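Local coordinates for Drep2 (Drosophila melanogaster, PDB 4D2K), which probably takes part in apoptotic DNA fragmentation, its CIDE domain, the part present here, being of a family that self-associates into higher-order assemblies, at residues A[14-25]-A[37-45]. Numbering follows the deposited sequence.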
ATOM      1  N   ILE A  14       5.445   1.000  -1.841  1.00 36.97           N
ATOM      2  CA  ILE A  14       4.454   1.659  -1.025  1.00 37.34           C
ATOM      3  C   ILE A  14       4.921   3.087  -0.784  1.00 39.80           C
ATOM      4  O   ILE A  14       5.982   3.350  -0.213  1.00 38.93           O
ATOM      5  CB  ILE A  14       4.176   0.883   0.302  1.00 40.24           C
ATOM      6  CG1 ILE A  14       2.992   1.493   1.051  1.00 47.66           C
ATOM      7  CG2 ILE A  14       5.384   0.864   1.221  1.00 51.42           C
ATOM      8  CD1 ILE A  14       1.635   1.099   0.491  1.00 48.41           C
ATOM      9  N   TRP A  15       4.144   4.015  -1.328  1.00 35.96           N
ATOM     10  CA  TRP A  15       4.485   5.421  -1.271  1.00 36.15           C
ATOM     11  C   TRP A  15       3.432   6.172  -0.446  1.00 38.42           C
ATOM     12  O   TRP A  15       2.263   5.758  -0.387  1.00 35.96           O
ATOM     13  CB  TRP A  15       4.534   5.995  -2.685  1.00 37.97           C
ATOM     14  CG  TRP A  15       5.547   5.391  -3.604  1.00 36.28           C
ATOM     15  CD1 TRP A  15       6.403   4.378  -3.326  1.00 37.97           C
ATOM     16  CD2 TRP A  15       5.781   5.752  -4.971  1.00 33.52           C
ATOM     17  NE1 TRP A  15       7.174   4.094  -4.425  1.00 34.76           N
ATOM     18  CE2 TRP A  15       6.808   4.923  -5.449  1.00 35.34           C
ATOM     19  CE3 TRP A  15       5.218   6.692  -5.837  1.00 37.35           C
ATOM     20  CZ2 TRP A  15       7.296   5.013  -6.766  1.00 36.90           C
ATOM     21  CZ3 TRP A  15       5.700   6.771  -7.150  1.00 36.13           C
ATOM     22  CH2 TRP A  15       6.723   5.938  -7.594  1.00 36.28           C
ATOM     23  N   ASP A  16       3.794   7.336   0.094  1.00 41.20           N
ATOM     24  CA  ASP A  16       2.816   8.067   0.893  1.00 41.05           C
ATOM     25  C   ASP A  16       1.893   8.796  -0.068  1.00 40.18           C
ATOM     26  O   ASP A  16       2.126   8.768  -1.282  1.00 38.83           O
ATOM     27  CB  ASP A  16       3.489   9.010   1.901  1.00 39.76           C
ATOM     28  CG  ASP A  16       4.294  10.124   1.251  1.00 40.68           C
ATOM     29  OD1 ASP A  16       4.002  10.575   0.125  1.00 46.01           O
ATOM     30  OD2 ASP A  16       5.274  10.536   1.881  1.00 42.33           O
ATOM     31  N   SER A  17       0.836   9.395   0.474  1.00 42.66           N
ATOM     32  CA  SER A  17      -0.198  10.078  -0.311  1.00 44.78           C
ATOM     33  C   SER A  17       0.371  11.122  -1.257  1.00 42.54           C
ATOM     34  O   SER A  17      -0.164  11.315  -2.333  1.00 42.74           O
ATOM     35  CB  SER A  17      -1.253  10.701   0.600  1.00 44.77           C
ATOM     36  OG  SER A  17      -0.695  11.661   1.476  1.00 52.81           O
ATOM     37  N   TRP A  18       1.470  11.760  -0.872  1.00 46.10           N
ATOM     38  CA  TRP A  18       2.079  12.826  -1.681  1.00 48.82           C
ATOM     39  C   TRP A  18       3.122  12.303  -2.667  1.00 46.48           C
ATOM     40  O   TRP A  18       3.698  13.086  -3.418  1.00 44.69           O
ATOM     41  CB  TRP A  18       2.787  13.853  -0.782  1.00 53.33           C
ATOM     42  CG  TRP A  18       1.905  14.671   0.086  1.00 63.48           C
ATOM     43  CD1 TRP A  18       1.633  14.458   1.404  1.00 69.44           C
ATOM     44  CD2 TRP A  18       1.184  15.850  -0.291  1.00 70.21           C
ATOM     45  NE1 TRP A  18       0.779  15.426   1.869  1.00 77.23           N
ATOM     46  CE2 TRP A  18       0.488  16.292   0.848  1.00 75.11           C
ATOM     47  CE3 TRP A  18       1.057  16.572  -1.483  1.00 78.21           C
ATOM     48  CZ2 TRP A  18      -0.324  17.423   0.834  1.00 81.43           C
ATOM     49  CZ3 TRP A  18       0.249  17.695  -1.497  1.00 82.36           C
ATOM     50  CH2 TRP A  18      -0.430  18.109  -0.346  1.00 84.08           C
ATOM     51  N   ARG A  19       3.362  10.991  -2.668  1.00 44.33           N
ATOM     52  CA  ARG A  19       4.391  10.375  -3.527  1.00 42.45           C
ATOM     53  C   ARG A  19       5.782  10.924  -3.168  1.00 41.74           C
ATOM     54  O   ARG A  19       6.655  11.056  -4.025  1.00 38.57           O
ATOM     55  CB  ARG A  19       4.084  10.574  -5.022  1.00 41.18           C
ATOM     56  CG  ARG A  19       2.705  10.080  -5.464  1.00 42.03           C
ATOM     57  CD  ARG A  19       2.456  10.419  -6.939  1.00 45.79           C
ATOM     58  NE  ARG A  19       1.302   9.708  -7.487  1.00 47.81           N
ATOM     59  CZ  ARG A  19       0.035  10.114  -7.396  1.00 49.14           C
ATOM     60  NH1 ARG A  19      -0.261  11.270  -6.814  1.00 45.84           N
ATOM     61  NH2 ARG A  19      -0.936   9.374  -7.930  1.00 43.12           N
ATOM     62  N   ASN A  20       5.964  11.212  -1.879  1.00 42.05           N
ATOM     63  CA  ASN A  20       7.202  11.733  -1.325  1.00 42.25           C
ATOM     64  C   ASN A  20       8.062  10.627  -0.689  1.00 42.32           C
ATOM     65  O   ASN A  20       9.141  10.296  -1.180  1.00 42.86           O
ATOM     66  CB  ASN A  20       6.856  12.827  -0.301  1.00 47.22           C
ATOM     67  CG  ASN A  20       8.082  13.513   0.272  1.00 51.29           C
ATOM     68  OD1 ASN A  20       8.212  13.655   1.491  1.00 59.04           O
ATOM     69  ND2 ASN A  20       8.989  13.931  -0.600  1.00 49.64           N
ATOM     70  N   VAL A  21       7.571  10.021   0.377  1.00 39.57           N
ATOM     71  CA  VAL A  21       8.277   8.904   0.966  1.00 40.78           C
ATOM     72  C   VAL A  21       7.891   7.683   0.133  1.00 42.02           C
ATOM     73  O   VAL A  21       6.712   7.432  -0.122  1.00 39.47           O
ATOM     74  CB  VAL A  21       7.921   8.686   2.451  1.00 42.15           C
ATOM     75  CG1 VAL A  21       8.540   7.413   2.969  1.00 37.88           C
ATOM     76  CG2 VAL A  21       8.318   9.917   3.305  1.00 41.97           C
ATOM     77  N   ARG A  22       8.911   6.952  -0.302  1.00 40.43           N
ATOM     78  CA  ARG A  22       8.779   5.898  -1.276  1.00 38.50           C
ATOM     79  C   ARG A  22       9.550   4.705  -0.754  1.00 38.29           C
ATOM     80  O   ARG A  22      10.774   4.788  -0.623  1.00 37.63           O
ATOM     81  CB  ARG A  22       9.339   6.365  -2.600  1.00 39.17           C
ATOM     82  CG  ARG A  22       8.551   7.463  -3.220  1.00 37.79           C
ATOM     83  CD  ARG A  22       9.130   7.860  -4.540  1.00 38.10           C
ATOM     84  NE  ARG A  22       8.339   8.942  -5.115  1.00 37.25           N
ATOM     85  CZ  ARG A  22       8.248   9.193  -6.414  1.00 40.62           C
ATOM     86  NH1 ARG A  22       8.909   8.431  -7.283  1.00 38.40           N
ATOM     87  NH2 ARG A  22       7.492  10.201  -6.844  1.00 36.25           N
ATOM     88  N   LYS A  23       8.851   3.614  -0.460  1.00 34.59           N
ATOM     89  CA  LYS A  23       9.452   2.466   0.211  1.00 36.10           C
ATOM     90  C   LYS A  23       9.193   1.168  -0.550  1.00 37.52           C
ATOM     91  O   LYS A  23       8.255   1.064  -1.327  1.00 36.79           O
ATOM     92  CB  LYS A  23       8.888   2.320   1.631  1.00 39.55           C
ATOM     93  CG  LYS A  23       9.104   3.536   2.528  1.00 38.03           C
ATOM     94  CD  LYS A  23      10.540   3.637   2.949  1.00 41.24           C
ATOM     95  CE  LYS A  23      10.758   4.774   3.898  1.00 41.45           C
ATOM     96  NZ  LYS A  23      11.916   4.504   4.747  1.00 45.27           N
ATOM     97  N   GLY A  24       9.999   0.153  -0.286  1.00 36.80           N
ATOM     98  CA  GLY A  24       9.802  -1.119  -0.935  1.00 35.84           C
ATOM     99  C   GLY A  24       9.511  -2.116   0.162  1.00 37.39           C
ATOM    100  O   GLY A  24      10.151  -2.086   1.214  1.00 40.56           O
ATOM    101  N   VAL A  25       8.540  -2.997  -0.074  1.00 35.14           N
ATOM    102  CA  VAL A  25       8.204  -4.000   0.915  1.00 32.89           C
ATOM    103  C   VAL A  25       8.127  -5.316   0.218  1.00 33.99           C
ATOM    104  O   VAL A  25       7.920  -5.381  -0.995  1.00 33.30           O
ATOM    105  CB  VAL A  25       6.849  -3.710   1.624  1.00 36.65           C
ATOM    106  CG1 VAL A  25       6.899  -2.391   2.394  1.00 36.32           C
ATOM    107  CG2 VAL A  25       5.691  -3.741   0.609  1.00 32.39           C
ATOM    108  N   GLY A  37       3.474  -1.848   5.388  1.00 42.28           N
ATOM    109  CA  GLY A  37       3.270  -0.537   4.800  1.00 44.80           C
ATOM    110  C   GLY A  37       3.227   0.503   5.896  1.00 42.91           C
ATOM    111  O   GLY A  37       3.944   1.510   5.834  1.00 43.22           O
ATOM    112  N   LYS A  38       2.467   0.229   6.946  1.00 40.63           N
ATOM    113  CA  LYS A  38       2.415   1.190   8.037  1.00 46.72           C
ATOM    114  C   LYS A  38       3.774   1.335   8.724  1.00 46.05           C
ATOM    115  O   LYS A  38       4.213   2.467   8.961  1.00 42.64           O
ATOM    116  CB  LYS A  38       1.314   0.825   9.044  1.00 45.64           C
ATOM    117  CG  LYS A  38      -0.103   1.045   8.483  1.00 50.24           C
ATOM    118  CD  LYS A  38      -1.201   0.838   9.525  1.00 55.41           C
ATOM    119  CE  LYS A  38      -1.662  -0.611   9.602  1.00 61.61           C
ATOM    120  NZ  LYS A  38      -2.897  -0.747  10.448  1.00 62.11           N
ATOM    121  N   ASP A  39       4.450   0.219   9.029  1.00 42.84           N
ATOM    122  CA  ASP A  39       5.798   0.320   9.599  1.00 42.84           C
ATOM    123  C   ASP A  39       6.764   1.140   8.728  1.00 43.68           C
ATOM    124  O   ASP A  39       7.485   1.994   9.216  1.00 44.39           O
ATOM    125  CB  ASP A  39       6.413  -1.060   9.837  1.00 45.06           C
ATOM    126  CG  ASP A  39       7.847  -0.968  10.361  1.00 47.05           C
ATOM    127  OD1 ASP A  39       8.035  -0.450  11.476  1.00 47.82           O
ATOM    128  OD2 ASP A  39       8.793  -1.382   9.650  1.00 53.96           O
ATOM    129  N   LYS A  40       6.814   0.849   7.437  1.00 42.32           N
ATOM    130  CA  LYS A  40       7.773   1.517   6.571  1.00 44.53           C
ATOM    131  C   LYS A  40       7.425   3.002   6.389  1.00 45.04           C
ATOM    132  O   LYS A  40       8.304   3.843   6.137  1.00 42.25           O
ATOM    133  CB  LYS A  40       7.827   0.804   5.213  1.00 46.71           C
ATOM    134  CG  LYS A  40       8.581  -0.538   5.221  1.00 44.01           C
ATOM    135  CD  LYS A  40      10.054  -0.345   4.950  1.00 50.79           C
ATOM    136  CE  LYS A  40      10.729  -1.614   4.408  1.00 51.82           C
ATOM    137  NZ  LYS A  40      10.440  -2.845   5.194  1.00 58.59           N
ATOM    138  N   LEU A  41       6.149   3.348   6.527  1.00 43.61           N
ATOM    139  CA  LEU A  41       5.812   4.756   6.392  1.00 45.00           C
ATOM    140  C   LEU A  41       5.705   5.445   7.756  1.00 46.33           C
ATOM    141  O   LEU A  41       5.322   6.599   7.828  1.00 48.95           O
ATOM    142  CB  LEU A  41       4.526   4.933   5.584  1.00 45.41           C
ATOM    143  CG  LEU A  41       4.777   5.139   4.077  1.00 43.74           C
ATOM    144  CD1 LEU A  41       5.636   4.044   3.512  1.00 43.61           C
ATOM    145  CD2 LEU A  41       3.465   5.198   3.303  1.00 43.07           C
ATOM    146  N   GLY A  42       6.076   4.749   8.827  1.00 45.83           N
ATOM    147  CA  GLY A  42       6.110   5.349  10.154  1.00 47.06           C
ATOM    148  C   GLY A  42       4.729   5.661  10.723  1.00 49.78           C
ATOM    149  O   GLY A  42       4.553   6.572  11.535  1.00 50.27           O
ATOM    150  N   VAL A  43       3.763   4.839  10.337  1.00 46.88           N
ATOM    151  CA  VAL A  43       2.393   4.944  10.801  1.00 49.00           C
ATOM    152  C   VAL A  43       2.206   4.002  11.993  1.00 50.38           C
ATOM    153  O   VAL A  43       2.588   2.827  11.921  1.00 49.86           O
ATOM    154  CB  VAL A  43       1.394   4.552   9.674  1.00 51.04           C
ATOM    155  CG1 VAL A  43      -0.058   4.590  10.163  1.00 52.15           C
ATOM    156  CG2 VAL A  43       1.596   5.430   8.429  1.00 51.48           C
ATOM    157  N   PRO A  44       1.628   4.513  13.099  1.00 49.96           N
ATOM    158  CA  PRO A  44       1.467   3.677  14.297  1.00 51.55           C
ATOM    159  C   PRO A  44       0.641   2.454  13.936  1.00 54.58           C
ATOM    160  O   PRO A  44      -0.286   2.573  13.131  1.00 54.69           O
ATOM    161  CB  PRO A  44       0.725   4.587  15.283  1.00 50.64           C
ATOM    162  CG  PRO A  44       0.953   5.982  14.799  1.00 50.80           C
ATOM    163  CD  PRO A  44       1.539   5.950  13.407  1.00 49.61           C
ATOM    164  N   ALA A  45       0.991   1.300  14.493  1.00 53.99           N
ATOM    165  CA  ALA A  45       0.447   0.032  14.015  1.00 56.67           C
ATOM    166  C   ALA A  45      -1.059  -0.104  14.142  1.00 61.52           C
ATOM    167  O   ALA A  45      -1.693  -0.771  13.323  1.00 64.10           O
ATOM    168  CB  ALA A  45       1.117  -1.119  14.750  1.00 51.54           C
TER
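Leu-41 lays its two methyls over the hairpin made by strands 10-16 and 22-27, each branch with its own neighbours. CD1 packs 3.6 Å from CG of Lys-23 and 3.9 Å from CG2 of Ile-14, whose side chain it crosses at a slant, while CD2 rests 3.8 Å from CA of Asp-16. Lys-23 and Leu-41 run past each other in opposite directions, and CE of Lys-23 stands 3.4 Å from the O of Lys-40. Lys-40 and Val-25 also pass in opposite directions, CG of the lysine 3.8 Å from CG1 of the valine. The lysine chain bends at chi2 (-89°) and again at chi4, which brings CE over to 3.3 Å from the O of Gly-24. The two segments bury 379 Å² between them, without a hydrogen bond across. This is the ubiquitin-like roll of the CIDE-N domain: helix 30-40 packs on the sheet, and Leu-41, at the helix end, also touches Leu-77 of strand 74-79. Behind Leu-41 a Schellman motif with Gly-42 as C-prime residue ends the helix. Asp-16 organises the hairpin loop with its carboxylate: OD1 takes the N-H of Asn-20 almost straight (169°), and OD2 accepts that of Val-21 from above the carboxylate plane at 2.8 Å. With an alanine in place of Asp-16 both acceptors go, and the amides of Asn-20 and Val-21 would probably be left without these partners and the loop freer to shift. Val-21 itself reaches Leu-41 only loosely, through CG1 to CD1.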